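Putative neuraminyllactose-binding hemagglutinin homolog (Helicobacter pylori, PDB 3BGH) is of unknown function but is probably an outer-membrane lipoprotein adhesin that binds neuraminyllactose-type sugars. Local coordinates at residues Leu38-Ile52 against Lys95-Ile108. Residues are numbered along the deposited sequence; the frame is centred on the assembly and turned at random.
Sequences LVVLIEPKIEINKVI and KALLVLRMDGNVAI
Asn49 meets the backbone of Ile108 with both ends of its amide: OD1 accepts Ile108 N at 2.9 Å, the donor standing well above the carbonyl plane, while ND2 gives a hydrogen to Ile108 O, also at 2.9 Å. A chi1 of 76° sets CG between the backbone N and the carbonyl carbon, which turns the amide onto strand 98-108; Asn49 CG lies 3.5 Å from Ala107 CB, and a small methyl suits this close approach. From Asn49 to Ile52 the chain makes a type I beta turn, closed by Ile52 N to Asn49 O, and Ile52 CD1 lies 3.8 Å from Ile108 CD1, the two side chains crossing at about a right angle.

Behind these contacts runs a parallel pairing in the mixed five-stranded sheet of this chain, where strand 38-48 lies between 78-82 and 98-114. Val40 N to Leu98 O and Leu100 N to Val40 O, both 2.8 Å, bind the first half; from Lys45 the register has slipped by one residue around Glu43 and Pro44, and proline, with no N-H to donate, fits this interruption.

Val40 and Val99 lie side by side, CG1 to CG1 3.9 Å, and Ile42 CD1 reaches the same Val99 methyl; further along, this face turns polar with Lys45, Asp103, Glu47 and Asn105. On the other face, Leu41 CD1 rests on Leu100 CB at 3.8 Å, and helix 54-73 covers Leu41 through Phe65. Farther out, Lys45 forms a salt bridge with Asp84, Glu47 OE1 accepts Lys50 N of the second subunit, and Asn49 ND2 also bonds Glu47 OE2 of that subunit.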
loop_
_atom_site.group_PDB
_atom_site.type_symbol
_atom_site.label_atom_id
_atom_site.label_comp_id
_atom_site.label_asym_id
_atom_site.label_seq_id
_atom_site.Cartn_x
_atom_site.Cartn_y
_atom_site.Cartn_z
ATOM N N LEU A 38 19.605 -1.768 26.603
ATOM C CA LEU A 38 18.448 -0.839 26.524
ATOM C C LEU A 38 18.053 -0.525 25.054
ATOM O O LEU A 38 18.914 -0.108 24.266
ATOM C CB LEU A 38 18.753 0.480 27.255
ATOM C CG LEU A 38 17.839 1.683 26.953
ATOM C CD1 LEU A 38 16.445 1.534 27.543
ATOM C CD2 LEU A 38 18.439 3.005 27.417
ATOM N N VAL A 39 16.775 -0.700 24.694
ATOM C CA VAL A 39 16.286 -0.275 23.355
ATOM C C VAL A 39 15.272 0.864 23.433
ATOM O O VAL A 39 14.364 0.841 24.258
ATOM C CB VAL A 39 15.693 -1.440 22.498
ATOM C CG1 VAL A 39 16.492 -2.718 22.658
ATOM C CG2 VAL A 39 14.264 -1.687 22.836
ATOM N N VAL A 40 15.434 1.857 22.578
ATOM C CA VAL A 40 14.474 2.940 22.475
ATOM C C VAL A 40 13.367 2.563 21.483
ATOM O O VAL A 40 13.641 2.175 20.350
ATOM C CB VAL A 40 15.157 4.227 22.014
ATOM C CG1 VAL A 40 14.151 5.340 21.856
ATOM C CG2 VAL A 40 16.188 4.638 22.993
ATOM N N LEU A 41 12.115 2.672 21.920
ATOM C CA LEU A 41 10.980 2.364 21.068
ATOM C C LEU A 41 10.202 3.630 20.802
ATOM O O LEU A 41 9.765 4.278 21.738
ATOM C CB LEU A 41 10.092 1.341 21.753
ATOM C CG LEU A 41 9.249 0.486 20.823
ATOM C CD1 LEU A 41 10.181 -0.469 20.117
ATOM C CD2 LEU A 41 8.185 -0.263 21.600
ATOM N N ILE A 42 10.060 3.992 19.534
ATOM C CA ILE A 42 9.322 5.191 19.119
ATOM C C ILE A 42 7.897 4.793 18.725
ATOM O O ILE A 42 7.692 3.681 18.256
ATOM C CB ILE A 42 10.036 5.903 17.962
ATOM C CG1 ILE A 42 11.405 6.357 18.441
ATOM C CG2 ILE A 42 9.269 7.114 17.485
ATOM C CD1 ILE A 42 12.127 7.210 17.459
ATOM N N GLU A 43 6.919 5.675 18.959
ATOM C CA GLU A 43 5.520 5.355 18.706
ATOM C C GLU A 43 5.376 5.158 17.193
ATOM O O GLU A 43 5.820 6.021 16.445
ATOM C CB GLU A 43 4.591 6.479 19.217
ATOM C CG GLU A 43 3.063 6.133 19.271
ATOM C CD GLU A 43 2.186 7.244 19.922
ATOM O OE1 GLU A 43 2.236 8.429 19.467
ATOM O OE2 GLU A 43 1.412 6.921 20.865
ATOM N N PRO A 44 4.778 4.028 16.749
ATOM C CA PRO A 44 4.699 3.695 15.330
ATOM C C PRO A 44 3.828 4.703 14.598
ATOM O O PRO A 44 2.795 5.118 15.125
ATOM C CB PRO A 44 4.005 2.323 15.320
ATOM C CG PRO A 44 4.196 1.770 16.650
ATOM C CD PRO A 44 4.110 2.996 17.554
ATOM N N LYS A 45 4.275 5.117 13.422
ATOM C CA LYS A 45 3.512 5.981 12.521
ATOM C C LYS A 45 2.903 5.158 11.383
ATOM O O LYS A 45 3.621 4.800 10.448
ATOM C CB LYS A 45 4.450 7.027 11.923
ATOM C CG LYS A 45 4.414 8.358 12.608
ATOM C CD LYS A 45 5.247 8.394 13.885
ATOM C CE LYS A 45 5.037 9.734 14.654
ATOM N NZ LYS A 45 5.290 9.547 16.121
ATOM N N ILE A 46 1.614 4.823 11.482
ATOM C CA ILE A 46 0.924 4.036 10.460
ATOM C C ILE A 46 -0.233 4.839 9.866
ATOM O O ILE A 46 -1.251 5.025 10.510
ATOM C CB ILE A 46 0.335 2.691 11.010
ATOM C CG1 ILE A 46 1.281 1.952 11.988
ATOM C CG2 ILE A 46 -0.133 1.780 9.878
ATOM C CD1 ILE A 46 2.560 1.402 11.403
ATOM N N GLU A 47 -0.065 5.317 8.644
ATOM C CA GLU A 47 -1.107 6.022 7.908
ATOM C C GLU A 47 -2.211 5.057 7.459
ATOM O O GLU A 47 -1.996 3.854 7.393
ATOM C CB GLU A 47 -0.496 6.708 6.689
ATOM C CG GLU A 47 0.569 7.735 7.030
ATOM C CD GLU A 47 0.984 8.554 5.827
ATOM O OE1 GLU A 47 0.077 9.182 5.205
ATOM O OE2 GLU A 47 2.207 8.572 5.494
ATOM N N ILE A 48 -3.398 5.578 7.169
ATOM C CA ILE A 48 -4.550 4.737 6.829
ATOM C C ILE A 48 -5.239 5.443 5.689
ATOM O O ILE A 48 -4.979 6.618 5.488
ATOM C CB ILE A 48 -5.543 4.566 7.991
ATOM C CG1 ILE A 48 -5.834 5.921 8.664
ATOM C CG2 ILE A 48 -5.035 3.551 9.023
ATOM C CD1 ILE A 48 -7.139 5.967 9.291
ATOM N N ASN A 49 -6.072 4.742 4.918
ATOM C CA ASN A 49 -6.863 5.410 3.885
ATOM C C ASN A 49 -8.277 5.746 4.406
ATOM O O ASN A 49 -8.611 5.419 5.542
ATOM C CB ASN A 49 -6.912 4.571 2.599
ATOM C CG ASN A 49 -7.856 3.387 2.702
ATOM O OD1 ASN A 49 -7.863 2.677 3.691
ATOM N ND2 ASN A 49 -8.630 3.160 1.667
ATOM N N LYS A 50 -9.104 6.385 3.577
ATOM C CA LYS A 50 -10.337 7.070 4.048
ATOM C C LYS A 50 -11.436 6.162 4.634
ATOM O O LYS A 50 -12.311 6.586 5.387
ATOM C CB LYS A 50 -10.902 7.931 2.913
ATOM C CG LYS A 50 -11.684 7.204 1.829
ATOM C CD LYS A 50 -12.172 8.221 0.802
ATOM C CE LYS A 50 -12.921 7.549 -0.364
ATOM N NZ LYS A 50 -13.265 8.521 -1.512
ATOM N N VAL A 51 -11.349 4.892 4.287
ATOM C CA VAL A 51 -12.327 3.871 4.631
ATOM C C VAL A 51 -12.203 3.423 6.103
ATOM O O VAL A 51 -13.181 2.935 6.696
ATOM C CB VAL A 51 -12.143 2.752 3.590
ATOM C CG1 VAL A 51 -12.053 1.366 4.190
ATOM C CG2 VAL A 51 -13.204 2.893 2.480
ATOM N N ILE A 52 -11.018 3.636 6.682
ATOM C CA ILE A 52 -10.655 3.186 8.043
ATOM C C ILE A 52 -10.814 4.307 9.128
ATOM O O ILE A 52 -10.228 5.361 9.003
ATOM C CB ILE A 52 -9.184 2.632 8.082
ATOM C CG1 ILE A 52 -9.025 1.443 7.140
ATOM C CG2 ILE A 52 -8.772 2.242 9.502
ATOM C CD1 ILE A 52 -7.557 0.980 6.878
ATOM N N LYS A 95 23.441 5.668 26.031
ATOM C CA LYS A 95 23.359 4.351 26.664
ATOM C C LYS A 95 22.662 3.247 25.829
ATOM O O LYS A 95 22.971 2.063 25.985
ATOM C CB LYS A 95 22.711 4.494 28.056
ATOM C CG LYS A 95 23.202 3.476 29.083
ATOM C CD LYS A 95 22.841 3.897 30.521
ATOM C CE LYS A 95 21.332 3.806 30.807
ATOM N NZ LYS A 95 20.848 2.402 30.633
ATOM N N ALA A 96 21.737 3.632 24.946
ATOM C CA ALA A 96 20.872 2.675 24.234
ATOM C C ALA A 96 21.654 1.809 23.260
ATOM O O ALA A 96 22.645 2.258 22.697
ATOM C CB ALA A 96 19.778 3.413 23.506
ATOM N N LEU A 97 21.228 0.565 23.088
ATOM C CA LEU A 97 21.766 -0.274 22.034
ATOM C C LEU A 97 21.226 0.147 20.663
ATOM O O LEU A 97 21.964 0.217 19.698
ATOM C CB LEU A 97 21.398 -1.736 22.274
ATOM C CG LEU A 97 21.779 -2.669 21.114
ATOM C CD1 LEU A 97 23.294 -2.821 21.047
ATOM C CD2 LEU A 97 21.060 -4.030 21.182
ATOM N N LEU A 98 19.938 0.472 20.614
ATOM C CA LEU A 98 19.166 0.438 19.399
ATOM C C LEU A 98 17.997 1.388 19.575
ATOM O O LEU A 98 17.492 1.560 20.688
ATOM C CB LEU A 98 18.661 -0.999 19.235
ATOM C CG LEU A 98 17.824 -1.537 18.097
ATOM C CD1 LEU A 98 18.176 -0.908 16.766
ATOM C CD2 LEU A 98 18.048 -3.037 18.015
ATOM N N VAL A 99 17.604 2.035 18.479
ATOM C CA VAL A 99 16.330 2.739 18.407
ATOM C C VAL A 99 15.505 2.044 17.342
ATOM O O VAL A 99 15.947 1.927 16.218
ATOM C CB VAL A 99 16.496 4.181 17.983
ATOM C CG1 VAL A 99 15.151 4.906 18.071
ATOM C CG2 VAL A 99 17.516 4.867 18.843
ATOM N N LEU A 100 14.329 1.563 17.715
ATOM C CA LEU A 100 13.401 0.956 16.807
ATOM C C LEU A 100 12.311 1.965 16.493
ATOM O O LEU A 100 11.847 2.702 17.359
ATOM C CB LEU A 100 12.809 -0.294 17.424
ATOM C CG LEU A 100 13.696 -1.522 17.635
ATOM C CD1 LEU A 100 12.845 -2.596 18.272
ATOM C CD2 LEU A 100 14.241 -2.026 16.309
ATOM N N ARG A 101 11.901 1.973 15.232
ATOM C CA ARG A 101 11.182 3.091 14.637
ATOM C C ARG A 101 10.390 2.585 13.396
ATOM O O ARG A 101 10.969 2.318 12.341
ATOM C CB ARG A 101 12.213 4.197 14.302
ATOM C CG ARG A 101 11.790 5.203 13.311
ATOM C CD ARG A 101 12.536 6.506 13.504
ATOM N NE ARG A 101 11.624 7.623 13.241
ATOM C CZ ARG A 101 12.000 8.880 13.011
ATOM N NH1 ARG A 101 13.288 9.210 12.984
ATOM N NH2 ARG A 101 11.078 9.815 12.801
ATOM N N MET A 102 9.082 2.435 13.574
ATOM C CA MET A 102 8.185 1.803 12.632
ATOM C C MET A 102 7.328 2.829 11.858
ATOM O O MET A 102 6.617 3.635 12.462
ATOM C CB MET A 102 7.267 0.812 13.365
ATOM C CG MET A 102 6.695 -0.276 12.458
ATOM S SD MET A 102 5.447 -1.318 13.280
ATOM C CE MET A 102 6.265 -1.516 14.911
ATOM N N ASP A 103 7.408 2.781 10.527
ATOM C CA ASP A 103 6.592 3.604 9.666
ATOM C C ASP A 103 5.936 2.784 8.550
ATOM O O ASP A 103 6.466 1.757 8.120
ATOM C CB ASP A 103 7.422 4.753 9.087
ATOM C CG ASP A 103 8.140 5.575 10.179
ATOM O OD1 ASP A 103 7.677 6.697 10.490
ATOM O OD2 ASP A 103 9.170 5.102 10.728
ATOM N N GLY A 104 4.791 3.256 8.067
ATOM C CA GLY A 104 4.065 2.581 7.003
ATOM C C GLY A 104 2.627 3.010 6.806
ATOM O O GLY A 104 2.238 4.129 7.156
ATOM N N ASN A 105 1.839 2.122 6.208
ATOM C CA ASN A 105 0.445 2.413 5.933
ATOM C C ASN A 105 -0.297 1.173 5.661
ATOM O O ASN A 105 0.280 0.150 5.243
ATOM C CB ASN A 105 0.282 3.353 4.698
ATOM C CG ASN A 105 0.416 2.609 3.392
ATOM O OD1 ASN A 105 1.538 2.319 2.944
ATOM N ND2 ASN A 105 -0.717 2.252 2.790
ATOM N N VAL A 106 -1.595 1.261 5.888
ATOM C CA VAL A 106 -2.511 0.202 5.521
ATOM C C VAL A 106 -3.749 0.843 4.925
ATOM O O VAL A 106 -4.246 1.847 5.426
ATOM C CB VAL A 106 -2.815 -0.792 6.687
ATOM C CG1 VAL A 106 -3.460 -0.104 7.844
ATOM C CG2 VAL A 106 -3.725 -1.924 6.205
ATOM N N ALA A 107 -4.211 0.297 3.810
ATOM C CA ALA A 107 -5.369 0.823 3.131
ATOM C C ALA A 107 -6.285 -0.328 2.816
ATOM O O ALA A 107 -5.834 -1.445 2.592
ATOM C CB ALA A 107 -4.954 1.543 1.879
ATOM N N ILE A 108 -7.580 -0.056 2.836
ATOM C CA ILE A 108 -8.558 -1.050 2.456
ATOM C C ILE A 108 -9.308 -0.599 1.170
ATOM O O ILE A 108 -9.790 0.531 1.047
ATOM C CB ILE A 108 -9.447 -1.425 3.661
ATOM C CG1 ILE A 108 -8.581 -2.237 4.622
ATOM C CG2 ILE A 108 -10.664 -2.254 3.234
ATOM C CD1 ILE A 108 -9.093 -2.406 5.974
#